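Putative hydrolase (PDB 4XUK) probably hydrolyses organophosphate triesters and perhaps lactones, as a two-zinc enzyme of the metallo-beta-lactamase superfamily. Local coordinates at residues S86-S89 / N90-S94; L158-V161 / E162-Q166; V244-R247 / L248-A252. The protein carries 2 engineered substitutions. All coordinates share one frame; numbering follows the deposited sequence.

Interaction 1: residues S86-S89 / N90-S94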
# COMPACT_ATOMS: atom_id res chain seq x y z
N SER A 86 9.52 -12.60 -10.54
CA SER A 86 10.37 -11.64 -9.84
C SER A 86 10.73 -12.00 -8.40
O SER A 86 11.53 -11.30 -7.77
CB SER A 86 9.74 -10.24 -9.85
OG SER A 86 9.79 -9.67 -11.14
N VAL A 87 10.14 -13.07 -7.85
CA VAL A 87 10.33 -13.38 -6.43
C VAL A 87 11.80 -13.46 -6.02
O VAL A 87 12.19 -12.85 -5.02
CB VAL A 87 9.59 -14.68 -6.00
CG1 VAL A 87 10.20 -15.24 -4.71
CG2 VAL A 87 8.12 -14.39 -5.78
N LEU A 88 12.61 -14.17 -6.79
CA LEU A 88 14.02 -14.35 -6.40
C LEU A 88 14.80 -13.04 -6.48
O LEU A 88 15.64 -12.75 -5.62
CB LEU A 88 14.70 -15.44 -7.23
CG LEU A 88 16.15 -15.79 -6.85
CD1 LEU A 88 16.28 -16.10 -5.35
CD2 LEU A 88 16.67 -16.97 -7.69
N SER A 89 14.52 -12.25 -7.51
CA SER A 89 15.21 -10.98 -7.69
C SER A 89 14.91 -10.05 -6.53
O SER A 89 15.79 -9.34 -6.07
CB SER A 89 14.80 -10.31 -9.00
OG SER A 89 15.30 -8.99 -9.01
N ASN A 90 13.66 -10.06 -6.05
CA ASN A 90 13.29 -9.22 -4.92
C ASN A 90 13.80 -9.75 -3.57
O ASN A 90 14.07 -8.97 -2.66
CB ASN A 90 11.77 -8.99 -4.89
CG ASN A 90 11.31 -8.01 -5.97
OD1 ASN A 90 11.96 -6.98 -6.22
ND2 ASN A 90 10.19 -8.33 -6.64
N LEU A 91 13.94 -11.07 -3.45
CA LEU A 91 14.58 -11.66 -2.28
C LEU A 91 16.00 -11.12 -2.14
O LEU A 91 16.42 -10.69 -1.05
CB LEU A 91 14.59 -13.19 -2.40
CG LEU A 91 15.10 -14.03 -1.23
CD1 LEU A 91 14.36 -15.35 -1.20
CD2 LEU A 91 16.60 -14.26 -1.38
N LYS A 92 16.73 -11.12 -3.25
CA LYS A 92 18.10 -10.60 -3.26
C LYS A 92 18.14 -9.09 -3.05
O LYS A 92 19.01 -8.56 -2.37
CB LYS A 92 18.80 -10.99 -4.57
CG LYS A 92 19.01 -12.51 -4.72
CD LYS A 92 19.34 -12.91 -6.17
CE LYS A 92 19.56 -14.41 -6.28
NZ LYS A 92 19.85 -14.89 -7.67
N ALA A 93 17.16 -8.38 -3.61
CA ALA A 93 17.11 -6.94 -3.44
C ALA A 93 16.83 -6.57 -1.99
O ALA A 93 17.29 -5.53 -1.50
CB ALA A 93 16.04 -6.34 -4.36
N SER A 94 16.08 -7.43 -1.30
CA SER A 94 15.71 -7.19 0.09
C SER A 94 16.90 -7.37 1.02
O SER A 94 16.84 -6.96 2.19
CB SER A 94 14.60 -8.15 0.52
OG SER A 94 15.14 -9.42 0.82
O HOH W 1 14.14 -6.74 -7.68

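Interaction 2: residues L158-V161 / E162-Q166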
# COMPACT_ATOMS: atom_id res chain seq x y z
N LEU A 158 -2.91 -31.93 -16.89
CA LEU A 158 -1.70 -32.55 -17.39
C LEU A 158 -0.61 -31.52 -17.62
O LEU A 158 0.53 -31.73 -17.36
CB LEU A 158 -1.99 -33.29 -18.68
CG LEU A 158 -2.20 -34.81 -18.72
CD1 LEU A 158 -2.78 -35.45 -17.50
CD2 LEU A 158 -2.87 -35.32 -19.97
N GLY A 159 -1.03 -30.39 -18.13
CA GLY A 159 -0.11 -29.30 -18.38
C GLY A 159 0.50 -28.77 -17.10
O GLY A 159 1.73 -28.58 -17.03
N THR A 160 -0.31 -28.51 -16.09
CA THR A 160 0.29 -28.06 -14.84
C THR A 160 1.05 -29.17 -14.10
O THR A 160 2.06 -28.89 -13.48
CB THR A 160 -0.65 -27.23 -13.90
OG1 THR A 160 -0.79 -27.87 -12.63
CG2 THR A 160 -1.98 -26.96 -14.52
N VAL A 161 0.61 -30.42 -14.22
CA VAL A 161 1.40 -31.53 -13.67
C VAL A 161 2.86 -31.49 -14.16
O VAL A 161 3.80 -31.65 -13.36
CB VAL A 161 0.76 -32.92 -13.95
CG1 VAL A 161 1.76 -34.04 -13.65
CG2 VAL A 161 -0.47 -33.10 -13.09
N GLU A 162 3.06 -31.28 -15.44
CA GLU A 162 4.40 -31.18 -15.97
C GLU A 162 5.24 -30.04 -15.38
O GLU A 162 6.35 -30.22 -15.05
CB GLU A 162 4.42 -31.11 -17.47
CG GLU A 162 5.73 -31.59 -18.06
CD GLU A 162 5.83 -33.11 -18.25
OE1 GLU A 162 5.98 -33.54 -19.38
OE2 GLU A 162 5.78 -33.88 -17.30
N LYS A 163 4.65 -28.89 -15.24
CA LYS A 163 5.35 -27.76 -14.62
C LYS A 163 5.70 -28.07 -13.17
O LYS A 163 6.78 -27.71 -12.68
CB LYS A 163 4.48 -26.50 -14.67
CG LYS A 163 4.06 -26.05 -16.07
CD LYS A 163 2.99 -24.95 -15.93
CE LYS A 163 2.35 -24.56 -17.27
NZ LYS A 163 3.27 -23.78 -18.13
N ILE A 164 4.77 -28.73 -12.47
CA ILE A 164 4.99 -29.09 -11.07
C ILE A 164 6.17 -30.05 -10.96
O ILE A 164 7.05 -29.85 -10.13
CB ILE A 164 3.73 -29.76 -10.46
CG1 ILE A 164 2.59 -28.74 -10.33
CG2 ILE A 164 4.05 -30.38 -9.11
CD1 ILE A 164 1.23 -29.37 -10.01
N LYS A 165 6.16 -31.08 -11.80
CA LYS A 165 7.21 -32.08 -11.78
C LYS A 165 8.58 -31.48 -12.06
O LYS A 165 9.54 -31.81 -11.37
CB LYS A 165 6.87 -33.24 -12.73
CG LYS A 165 5.84 -34.19 -12.15
CD LYS A 165 5.37 -35.22 -13.17
CE LYS A 165 4.51 -36.28 -12.49
NZ LYS A 165 4.14 -37.35 -13.46
N GLN A 166 8.67 -30.60 -13.04
CA GLN A 166 9.93 -29.98 -13.32
C GLN A 166 10.47 -29.11 -12.18
O GLN A 166 11.61 -29.10 -11.94
CB GLN A 166 9.92 -29.22 -14.65
CG GLN A 166 8.97 -28.05 -14.70
CD GLN A 166 9.55 -26.73 -14.22
OE1 GLN A 166 8.90 -25.93 -13.57
NE2 GLN A 166 10.77 -26.53 -14.55

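Interaction 3: residues V244-R247 / L248-A252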
# COMPACT_ATOMS: atom_id res chain seq x y z
N VAL A 244 -15.53 -21.60 -1.57
CA VAL A 244 -16.37 -20.57 -0.96
C VAL A 244 -16.60 -20.88 0.51
O VAL A 244 -16.47 -20.00 1.36
CB VAL A 244 -17.73 -20.44 -1.71
CG1 VAL A 244 -18.71 -19.61 -0.91
CG2 VAL A 244 -17.51 -19.83 -3.08
N GLU A 245 -16.94 -22.14 0.82
CA GLU A 245 -17.14 -22.54 2.20
C GLU A 245 -15.90 -22.24 3.03
O GLU A 245 -15.98 -21.75 4.16
CB GLU A 245 -17.47 -24.03 2.28
CG GLU A 245 -18.76 -24.42 1.57
CD GLU A 245 -18.98 -25.92 1.55
OE1 GLU A 245 -19.98 -26.37 0.95
OE2 GLU A 245 -18.14 -26.65 2.13
N THR A 246 -14.74 -22.55 2.45
CA THR A 246 -13.48 -22.33 3.15
C THR A 246 -13.22 -20.84 3.41
O THR A 246 -12.86 -20.46 4.52
CB THR A 246 -12.30 -22.91 2.37
OG1 THR A 246 -12.40 -24.34 2.38
CG2 THR A 246 -10.99 -22.51 3.03
N ARG A 247 -13.40 -20.00 2.39
CA ARG A 247 -13.20 -18.56 2.58
C ARG A 247 -14.16 -17.97 3.62
O ARG A 247 -13.73 -17.21 4.49
CB ARG A 247 -13.35 -17.81 1.25
CG ARG A 247 -13.34 -16.28 1.42
CD ARG A 247 -13.57 -15.58 0.07
NE ARG A 247 -12.86 -16.34 -0.94
CZ ARG A 247 -13.43 -17.04 -1.91
NH1 ARG A 247 -14.76 -17.06 -2.09
NH2 ARG A 247 -12.65 -17.72 -2.72
N LEU A 248 -15.42 -18.29 3.55
CA LEU A 248 -16.36 -17.78 4.49
C LEU A 248 -16.01 -18.16 5.92
O LEU A 248 -16.11 -17.39 6.80
CB LEU A 248 -17.74 -18.23 4.12
CG LEU A 248 -18.35 -17.67 2.86
CD1 LEU A 248 -19.67 -18.38 2.62
CD2 LEU A 248 -18.53 -16.18 2.94
N LYS A 249 -15.58 -19.37 6.12
CA LYS A 249 -15.13 -19.79 7.44
C LYS A 249 -13.92 -19.00 7.92
O LYS A 249 -13.87 -18.55 9.07
CB LYS A 249 -14.79 -21.29 7.45
CG LYS A 249 -15.09 -21.93 8.79
CD LYS A 249 -13.88 -22.54 9.41
CE LYS A 249 -13.36 -23.68 8.58
NZ LYS A 249 -12.24 -24.36 9.29
N GLN A 250 -12.92 -18.85 7.05
CA GLN A 250 -11.68 -18.21 7.47
C GLN A 250 -11.85 -16.71 7.65
O GLN A 250 -11.32 -16.15 8.60
CB GLN A 250 -10.54 -18.54 6.49
CG GLN A 250 -10.20 -20.04 6.43
CD GLN A 250 -9.80 -20.60 7.79
OE1 GLN A 250 -10.16 -21.73 8.15
NE2 GLN A 250 -9.06 -19.83 8.56
N PHE A 251 -12.59 -16.06 6.76
CA PHE A 251 -12.80 -14.61 6.86
C PHE A 251 -13.58 -14.27 8.12
O PHE A 251 -13.35 -13.23 8.75
CB PHE A 251 -13.52 -14.06 5.62
CG PHE A 251 -12.62 -13.80 4.45
CD1 PHE A 251 -11.35 -14.38 4.37
CD2 PHE A 251 -13.03 -12.96 3.42
CE1 PHE A 251 -10.52 -14.13 3.27
CE2 PHE A 251 -12.21 -12.70 2.34
CZ PHE A 251 -10.96 -13.29 2.26
N ALA A 252 -14.53 -15.13 8.47
CA ALA A 252 -15.28 -14.95 9.70
C ALA A 252 -14.31 -15.00 10.87
O ALA A 252 -14.29 -14.09 11.69
CB ALA A 252 -16.35 -16.02 9.83

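Interaction 1: residues S86-S89 / N90-S94
Leu88 and Lys92, one helical turn apart, meet at an angle rather than side by side. The lysine chain, extended beyond CG, lays CE and the ammonium NZ against the leucine end, CE 3.7 Å from Leu88 CG and NZ 3.8 Å from Leu88 CD2. With CG anti to the backbone N (chi1 -176°), Leu88 also sends CD1 to 4.4 Å from Leu91 CD2, a looser apolar touch. Beneath these side chains Lys92 N donates to Leu88 O over 3.1 Å.

Asn90 is oriented otherwise. Its backbone N is bonded to Ser86 O at 3.0 Å, and its amide turns back past the serine, with ND2 3.8 Å from Ser86 CB. The amide's main partners lie outside the helix: OD1 accepts from the backbone N of Gly5 and ND2 donates to Leu20 O. A water also gives a proton to Asn90 OD1 and sits 2.9 Å from Ser89 OG, joining adjacent residues. Val87 and Leu91 both rest on Leu19 of strand 14-26. One short amphipathic helix thus has its apolar face on the sheet, as expected of the helical crossover in the beta-alpha-beta unit of strand 69-72, helix 87-93 and strand 103-105.

Interaction 2: residues L158-V161 / E162-Q166
Val161 and Lys165 run side by side along one face of helix 151-173, and their torsions account for the fit. In Val161, CG1 is anti to the backbone N (chi1 167°), which places this methyl beside the carbonyl carbon and on the side of the next turn. Lys165 starts with CG anti to its own carbonyl carbon and stays extended, carrying CE to 3.7 Å from Val161 CG1. The contact is made by methylenes and a methyl; the ammonium NZ is farther off, at 4.1 Å from that methyl.

Thr160 and Ile164 repeat the parallel placement on a neighbouring face. Ile164 directs CG1 back beside its backbone N (chi1 -69°), and CD1 comes 3.6 Å from Thr160 OG1. The same branch also passes close to the preceding turn's carbonyl, CG1 being 3.2 Å from Thr160 O, the oxygen that accepts the Ile164 N-H at 2.9 Å. Trp140 of helix 134-141 packs against Thr160, Val161 and Ile164, covering this mostly apolar surface.

Lys163 takes another course. Its chain passes Gly159, with CG 3.6 Å from Gly159 O, and bends at its last torsion (chi4 -72°), leading NZ away to a hydrogen bond with Cys79 O. Cys79 is disulfide-bonded to Cys115, so the helix is tied to a cross-linked part of the chain. The chemistry implies a division of labour within the lysines: their methylenes pack along the helix, whereas the charged end of Lys163 finds its carbonyl partner beyond it.

Interaction 3: residues V244-R247 / L248-A252
Arg247 lays its CG over the centre of the Phe251 ring, 3.7 Å from the centroid and only 4° off the ring normal. This is a CH-pi contact made by the aliphatic stem. All six ring carbons lie at nearly equal distances from CG, evidence that the methylene is centred and not slipped toward an edge. Arg247 keeps CG anti to the backbone N (chi1 173°), then bends at its third torsion and carries the guanidinium away, its plane turned 69° from the ring. CD stays above the same face, shifted toward the CE2-CZ side, 3.9 Å from Phe251 CE2. Beneath the pair, Phe251 N bonds to Arg247 O at 2.8 Å, fixing the one-turn spacing.

The polar end of Arg247 is held by backbone carbonyls: NE by Ile219 O and NH1 by Pro230 O. Ile219 directly follows the zinc ligand Asp218, so helix 240-257 is fastened beside the zinc-binding segment of the metallo-beta-lactamase fold, on whose second sheet strand 211-215 leads toward that ligand. The ring of Phe227 also meets that of Phe251, extending the packed side.

Thr246 is buried too, its OG1 hydrogen-bonded mainly to Ala195 O, with Lys242 O a second carbonyl that can at most share the proton; its methyl CG2 approaches Gln250 CG less closely, at 4.3 Å. Val244, buried, and Leu248, partly exposed, lie alongside each other, Val244 CG1 to Leu248 CD1 3.9 Å, and Leu248 also leans on Pro230.

The solvent side is sparser. Glu245 and Lys249 are both exposed, and their link runs through the backbone: Lys249 N donates to Glu245 O (3.1 Å), and the lysine CB rests against the same oxygen. The lysine bends at its second and third torsions, carrying NZ clear of Glu245.

In the fold
All three are one-turn contacts within separate helices, and none touches another: nearest atoms are about 13 Å apart between interactions 1 and 2 and about 21 Å between interactions 1 and 3, which lie on opposite sides of the chain's centre. Interaction 3 is the buried one, whereas interactions 1 and 2 each combine buried and exposed residues. Interaction 1 belongs to a crossover helix packed on strands 14-26 and 54-64; interaction 2 has its buried side against helices 134-141 and 111-114. In both, lysine methylenes meet aliphatic side chains, while in interaction 3 an arginine stem meets an aromatic face. Each helix has a side chain within about 11 Å of a zinc ion.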